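Local coordinates for Slr1438 protein (Synechocystis sp., PDB 3K25) that is of unknown function but probably binds carbohydrate and may act as a sugar isomerase of the aldose 1-epimerase kind, at residues Q78-A82 with G83-R87; S117-D120 with A121-E124; P259-A262 with L263-G266. All blocks are in the same frame, centred on the assembly; numbering follows the deposited sequence.

Contact 1: residues Q78-A82 with G83-R87; sequences QFNHA and GKSYR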
loop_
_atom_site.group_PDB
_atom_site.type_symbol
_atom_site.label_atom_id
_atom_site.label_comp_id
_atom_site.label_asym_id
_atom_site.label_seq_id
_atom_site.Cartn_x
_atom_site.Cartn_y
_atom_site.Cartn_z
ATOM N N GLN A 78 -8.030 8.537 17.714
ATOM C CA GLN A 78 -6.949 9.166 18.448
ATOM C C GLN A 78 -6.099 8.216 19.280
ATOM O O GLN A 78 -6.445 7.048 19.486
ATOM C CB GLN A 78 -7.485 10.264 19.359
ATOM C CG GLN A 78 -8.144 9.759 20.614
ATOM C CD GLN A 78 -8.626 10.891 21.484
ATOM O OE1 GLN A 78 -9.378 11.754 21.033
ATOM N NE2 GLN A 78 -8.198 10.897 22.740
ATOM N N PHE A 79 -4.964 8.746 19.733
ATOM C CA PHE A 79 -4.020 8.026 20.573
ATOM C C PHE A 79 -3.315 9.059 21.432
ATOM O O PHE A 79 -3.060 10.182 20.997
ATOM C CB PHE A 79 -2.981 7.261 19.743
ATOM C CG PHE A 79 -1.960 8.139 19.080
ATOM C CD1 PHE A 79 -2.299 8.907 17.968
ATOM C CD2 PHE A 79 -0.656 8.190 19.562
ATOM C CE1 PHE A 79 -1.357 9.709 17.341
ATOM C CE2 PHE A 79 0.303 8.995 18.942
ATOM C CZ PHE A 79 -0.050 9.757 17.826
ATOM N N ASN A 80 -3.019 8.674 22.663
ATOM C CA ASN A 80 -2.344 9.572 23.581
ATOM C C ASN A 80 -0.862 9.286 23.553
ATOM O O ASN A 80 -0.448 8.142 23.392
ATOM C CB ASN A 80 -2.873 9.372 25.005
ATOM C CG ASN A 80 -4.262 9.955 25.203
ATOM O OD1 ASN A 80 -4.975 10.240 24.236
ATOM N ND2 ASN A 80 -4.658 10.125 26.462
ATOM N N HIS A 81 -0.066 10.337 23.682
ATOM C CA HIS A 81 1.382 10.192 23.732
ATOM C C HIS A 81 1.909 11.242 24.687
ATOM O O HIS A 81 1.667 12.437 24.508
ATOM C CB HIS A 81 2.038 10.386 22.364
ATOM C CG HIS A 81 3.535 10.399 22.425
ATOM N ND1 HIS A 81 4.276 9.281 22.740
ATOM C CD2 HIS A 81 4.425 11.409 22.273
ATOM C CE1 HIS A 81 5.558 9.600 22.781
ATOM N NE2 HIS A 81 5.675 10.887 22.501
ATOM N N ALA A 82 2.626 10.790 25.705
ATOM C CA ALA A 82 3.185 11.702 26.697
ATOM C C ALA A 82 2.105 12.643 27.232
ATOM O O ALA A 82 2.249 13.868 27.179
ATOM C CB ALA A 82 4.328 12.509 26.080
ATOM N N GLY A 83 1.025 12.053 27.737
ATOM C CA GLY A 83 -0.069 12.836 28.283
ATOM C C GLY A 83 -0.976 13.443 27.232
ATOM O O GLY A 83 -2.196 13.294 27.297
ATOM N N LYS A 84 -0.381 14.127 26.261
ATOM C CA LYS A 84 -1.136 14.776 25.193
ATOM C C LYS A 84 -1.909 13.791 24.317
ATOM O O LYS A 84 -1.573 12.607 24.234
ATOM C CB LYS A 84 -0.197 15.619 24.319
ATOM C CG LYS A 84 0.606 16.680 25.071
ATOM C CD LYS A 84 -0.299 17.719 25.726
ATOM C CE LYS A 84 0.500 18.790 26.474
ATOM N NZ LYS A 84 1.299 18.252 27.613
ATOM N N SER A 85 -2.951 14.296 23.662
ATOM C CA SER A 85 -3.794 13.480 22.791
ATOM C C SER A 85 -3.661 13.909 21.322
ATOM O O SER A 85 -3.572 15.106 21.016
ATOM C CB SER A 85 -5.250 13.591 23.242
ATOM O OG SER A 85 -6.081 12.778 22.442
ATOM N N TYR A 86 -3.646 12.930 20.419
ATOM C CA TYR A 86 -3.500 13.216 18.988
ATOM C C TYR A 86 -4.556 12.542 18.121
ATOM O O TYR A 86 -4.948 11.411 18.385
ATOM C CB TYR A 86 -2.097 12.805 18.507
ATOM C CG TYR A 86 -0.978 13.554 19.210
ATOM C CD1 TYR A 86 -0.597 13.214 20.513
ATOM C CD2 TYR A 86 -0.365 14.660 18.611
ATOM C CE1 TYR A 86 0.353 13.957 21.204
ATOM C CE2 TYR A 86 0.590 15.410 19.296
ATOM C CZ TYR A 86 0.944 15.053 20.596
ATOM O OH TYR A 86 1.887 15.788 21.289
ATOM N N ARG A 87 -4.996 13.244 17.079
ATOM C CA ARG A 87 -6.012 12.737 16.158
ATOM C C ARG A 87 -5.403 12.302 14.824
ATOM O O ARG A 87 -4.678 13.057 14.187
ATOM C CB ARG A 87 -7.059 13.823 15.891
ATOM C CG ARG A 87 -7.663 14.422 17.147
ATOM C CD ARG A 87 -8.584 13.433 17.840
ATOM N NE ARG A 87 -9.723 13.087 16.992
ATOM C CZ ARG A 87 -10.675 13.942 16.623
ATOM N NH1 ARG A 87 -11.669 13.530 15.847
ATOM N NH2 ARG A 87 -10.641 15.204 17.036
#

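Contact 2: residues S117-D120 with A121-E124; sequences SHND and ATLE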
loop_
_atom_site.group_PDB
_atom_site.type_symbol
_atom_site.label_atom_id
_atom_site.label_comp_id
_atom_site.label_asym_id
_atom_site.label_seq_id
_atom_site.Cartn_x
_atom_site.Cartn_y
_atom_site.Cartn_z
ATOM N N SER A 117 8.434 14.295 3.888
ATOM C CA SER A 117 8.940 14.846 5.127
ATOM C C SER A 117 7.836 15.368 6.014
ATOM O O SER A 117 6.794 15.845 5.547
ATOM C CB SER A 117 9.908 15.997 4.836
ATOM O OG SER A 117 10.267 16.675 6.031
ATOM N N HIS A 118 8.086 15.289 7.309
ATOM C CA HIS A 118 7.142 15.800 8.279
ATOM C C HIS A 118 7.033 17.325 8.080
ATOM O O HIS A 118 7.857 17.935 7.389
ATOM C CB HIS A 118 7.663 15.488 9.685
ATOM C CG HIS A 118 8.982 16.128 9.996
ATOM N ND1 HIS A 118 9.095 17.435 10.419
ATOM C CD2 HIS A 118 10.247 15.649 9.911
ATOM C CE1 HIS A 118 10.372 17.734 10.581
ATOM N NE2 HIS A 118 11.091 16.667 10.281
ATOM N N ASN A 119 5.991 17.919 8.661
ATOM C CA ASN A 119 5.784 19.363 8.623
ATOM C C ASN A 119 4.869 19.795 9.784
ATOM O O ASN A 119 4.410 18.957 10.560
ATOM C CB ASN A 119 5.225 19.820 7.260
ATOM C CG ASN A 119 3.788 19.391 7.018
ATOM O OD1 ASN A 119 3.022 19.136 7.948
ATOM N ND2 ASN A 119 3.409 19.345 5.750
ATOM N N ASP A 120 4.606 21.092 9.907
ATOM C CA ASP A 120 3.771 21.586 11.003
ATOM C C ASP A 120 2.421 20.904 11.105
ATOM O O ASP A 120 1.968 20.581 12.199
ATOM C CB ASP A 120 3.541 23.096 10.899
ATOM C CG ASP A 120 4.832 23.891 10.931
ATOM O OD1 ASP A 120 5.794 23.477 11.616
ATOM O OD2 ASP A 120 4.873 24.953 10.273
ATOM N N ALA A 121 1.776 20.695 9.966
ATOM C CA ALA A 121 0.461 20.059 9.948
ATOM C C ALA A 121 0.538 18.589 10.367
ATOM O O ALA A 121 -0.390 18.040 10.972
ATOM C CB ALA A 121 -0.152 20.168 8.545
ATOM N N THR A 122 1.656 17.964 10.032
ATOM C CA THR A 122 1.867 16.570 10.326
ATOM C C THR A 122 2.220 16.367 11.794
ATOM O O THR A 122 1.781 15.405 12.415
ATOM C CB THR A 122 2.971 16.017 9.395
ATOM O OG1 THR A 122 2.596 14.713 8.941
ATOM C CG2 THR A 122 4.308 15.947 10.099
ATOM N N LEU A 123 2.993 17.299 12.348
ATOM C CA LEU A 123 3.436 17.240 13.744
ATOM C C LEU A 123 2.269 17.451 14.697
ATOM O O LEU A 123 2.319 17.077 15.871
ATOM C CB LEU A 123 4.489 18.317 13.972
ATOM C CG LEU A 123 5.955 17.957 14.234
ATOM C CD1 LEU A 123 6.414 16.792 13.372
ATOM C CD2 LEU A 123 6.799 19.228 13.973
ATOM N N GLU A 124 1.215 18.049 14.161
ATOM C CA GLU A 124 0.015 18.351 14.916
ATOM C C GLU A 124 -0.847 17.103 15.135
ATOM O O GLU A 124 -1.698 17.074 16.021
ATOM C CB GLU A 124 -0.770 19.426 14.163
ATOM C CG GLU A 124 -1.741 20.212 15.005
ATOM C CD GLU A 124 -2.244 21.456 14.292
ATOM O OE1 GLU A 124 -1.413 22.334 13.966
ATOM O OE2 GLU A 124 -3.469 21.559 14.057
#

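Contact 3: residues P259-A262 with L263-G266; sequences PRNA and LNSG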
loop_
_atom_site.group_PDB
_atom_site.type_symbol
_atom_site.label_atom_id
_atom_site.label_comp_id
_atom_site.label_asym_id
_atom_site.label_seq_id
_atom_site.Cartn_x
_atom_site.Cartn_y
_atom_site.Cartn_z
ATOM N N PRO A 259 -1.149 -4.501 12.745
ATOM C CA PRO A 259 -2.604 -4.453 12.557
ATOM C C PRO A 259 -3.248 -3.132 12.985
ATOM O O PRO A 259 -2.567 -2.190 13.390
ATOM C CB PRO A 259 -3.087 -5.622 13.407
ATOM C CG PRO A 259 -2.135 -5.583 14.561
ATOM C CD PRO A 259 -0.795 -5.377 13.881
ATOM N N ARG A 260 -4.569 -3.069 12.892
ATOM C CA ARG A 260 -5.283 -1.871 13.291
ATOM C C ARG A 260 -5.076 -1.606 14.777
ATOM O O ARG A 260 -5.002 -2.538 15.581
ATOM C CB ARG A 260 -6.779 -2.011 12.994
ATOM C CG ARG A 260 -7.610 -0.863 13.548
ATOM C CD ARG A 260 -9.058 -0.893 13.076
ATOM N NE ARG A 260 -9.818 -2.011 13.632
ATOM C CZ ARG A 260 -11.121 -2.200 13.431
ATOM N NH1 ARG A 260 -11.809 -1.341 12.686
ATOM N NH2 ARG A 260 -11.737 -3.247 13.972
ATOM N N ASN A 261 -4.980 -0.325 15.121
ATOM C CA ASN A 261 -4.797 0.149 16.491
ATOM C C ASN A 261 -3.486 -0.279 17.153
ATOM O O ASN A 261 -3.383 -0.363 18.377
ATOM C CB ASN A 261 -5.973 -0.285 17.359
ATOM C CG ASN A 261 -6.113 0.564 18.603
ATOM O OD1 ASN A 261 -6.365 0.045 19.686
ATOM N ND2 ASN A 261 -5.954 1.880 18.456
ATOM N N ALA A 262 -2.479 -0.536 16.334
ATOM C CA ALA A 262 -1.169 -0.940 16.826
ATOM C C ALA A 262 -0.480 0.204 17.600
ATOM O O ALA A 262 0.258 -0.035 18.560
ATOM C CB ALA A 262 -0.301 -1.389 15.641
ATOM N N LEU A 263 -0.725 1.443 17.173
ATOM C CA LEU A 263 -0.141 2.618 17.820
ATOM C C LEU A 263 -0.628 2.742 19.266
ATOM O O LEU A 263 0.001 3.415 20.081
ATOM C CB LEU A 263 -0.518 3.883 17.039
ATOM C CG LEU A 263 0.208 5.191 17.377
ATOM C CD1 LEU A 263 1.683 5.035 17.078
ATOM C CD2 LEU A 263 -0.368 6.339 16.567
ATOM N N ASN A 264 -1.752 2.091 19.571
ATOM C CA ASN A 264 -2.329 2.120 20.915
ATOM C C ASN A 264 -2.127 0.836 21.712
ATOM O O ASN A 264 -1.903 0.884 22.930
ATOM C CB ASN A 264 -3.833 2.399 20.853
ATOM C CG ASN A 264 -4.146 3.857 20.655
ATOM O OD1 ASN A 264 -3.661 4.719 21.394
ATOM N ND2 ASN A 264 -4.975 4.146 19.662
ATOM N N SER A 265 -2.221 -0.307 21.031
ATOM C CA SER A 265 -2.070 -1.596 21.700
ATOM C C SER A 265 -0.615 -2.028 21.817
ATOM O O SER A 265 -0.238 -2.718 22.768
ATOM C CB SER A 265 -2.848 -2.678 20.952
ATOM O OG SER A 265 -2.155 -3.082 19.788
ATOM N N GLY A 266 0.194 -1.622 20.843
ATOM C CA GLY A 266 1.600 -1.980 20.835
ATOM C C GLY A 266 1.841 -3.234 20.018
ATOM O O GLY A 266 2.981 -3.634 19.814
#

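Contact 1: residues Q78-A82 with G83-R87
Phe79 and Tyr86 lie on the same face of the two-stranded sheet, and their rings meet obliquely, planes 32° apart and centroids 5.6 Å apart. The closest approach is not ring to ring: CE1 of Phe79 comes up against CB of Tyr86 at 3.4 Å. With CG of Phe79 turned between its backbone N and carbonyl carbon (chi1 72°), the phenyl ring leans across to the partner strand; Leu263 and Leu74 also pack on it. The tyrosine ring runs on toward the turn and receives the carbonyl oxygens of Phe79 and His81 at its edge; CE1 of Tyr86 is 4.1 Å from CB of His81. This is an antiparallel beta hairpin, its strands 78-81 and 84-87 joined through Ala82 and Gly83, both at positive phi. Phe79 and Tyr86 form a hydrogen-bonded pair: Phe79 N reaches Tyr86 O at 3.0 Å, and Tyr86 N returns to Phe79 O at 2.9 Å. The face carrying Gln78, Asn80, Ser85 and Arg87 is more polar and largely exposed. There Ser85 OG gives a weak hydrogen bond of 3.3 Å to Asn80 OD1, and the amide of Gln78 extends alongside the same hydroxyl. Aliphatic CD of Arg87 rests 3.7 Å from CB of Gln78.

Contact 2: residues S117-D120 with A121-E124
His118 sets its CB against the methyl of Thr122, CB to CG2 3.4 Å, and the same methyl lies over the backbone at Asn119. Leu123 also reaches this histidine, its CD1 coming within 4.1 Å of His118 CB. Next to this apolar patch is the polar start of a short helix with few good backbone bonds. Asn119 occupies the N-cap position. Its CG is swung between the backbone N and the carbonyl carbon (chi1 70°), which folds the amide forward over the first turn, and OD1 accepts from Thr122 N at 2.8 Å. The donor sits almost straight out from the side-chain carbonyl, at a C=O...N angle of 166°. OD1 also lies 2.8 Å from Ala121 N, and its partial negative charge would be expected to suit the opening amides of the helix. The backbone carbonyl of Asn119 adds a second grip: Leu123 N bonds to Asn119 O at 2.8 Å, with a weak, bent bond from Thr122 N to the same oxygen. The next bond along, Glu124 N to Asp120 O, is weak at 3.3 Å, so the helix goes little beyond one turn. The capped turn sits at the surface in the connection between antiparallel strands 110-117 and 130-139; His118 shares backbone hydrogen bonds with Phe130 at the start of the second strand, and Thr122 packs inward on Phe130 and Phe93.

Contact 3: residues P259-A262 with L263-G266
A surface turn running into a single turn of helix makes this local contact, just after strand 250-256 and before strand 270-272. Most of the grip falls on one atom, the carbonyl oxygen of Asn261. Ser265 N bonds to Asn261 O at 2.9 Å, closing the helical turn, while Asn264 N reaches Asn261 O at 3.2 Å from well above the carbonyl plane. The OG of Ser265 lies between its backbone N and carbonyl carbon (chi1 77°), which folds it back toward the start of the turn. The hydroxyl's stronger partner is Glu267 N, just past the helix; it adds only a weak bond to Asn261 O.

The motif is a type II beta turn, Pro259 to Ala262, feeding straight into helix 262-265. Asn261 is the third residue of the turn, at positive phi, and also the N-cap residue of the helix, but its side chain makes no capping bond. Its amide crosses that of Asn264 obliquely instead, the two planes 50° apart, with CG of Asn261 3.7 Å from CB of Asn264. Asn264 ND2 bonds onward to Gln78 O of the hairpin strand 78-81.

At the far end Gly266, the first residue to leave helical geometry, has a positive phi of 94°, and its N bonds to Ala262 O at 2.8 Å. Ala262 is buried and packs on Ser160 of strand 157-168, while Leu263 sends its side chain off the turn to Pro158.

Along the chain the three contacts follow in series, the hairpin 78-87 first, then 117-124, then 259-266, and all lie at the surface of the aldose 1-epimerase-like domain. Contact 1 is in the middle: its centre is about 13 Å from that of contact 3 and about 15 Å from that of contact 2. It touches both, with Phe79 against the helix of contact 3, and the ring of Tyr86 against the backbone carbonyls of Leu123 and Glu124. Contacts 2 and 3 do not meet, their nearest atoms being about 10 Å apart. The hairpin thus bridges short helices belonging to connections of two different large antiparallel sheets.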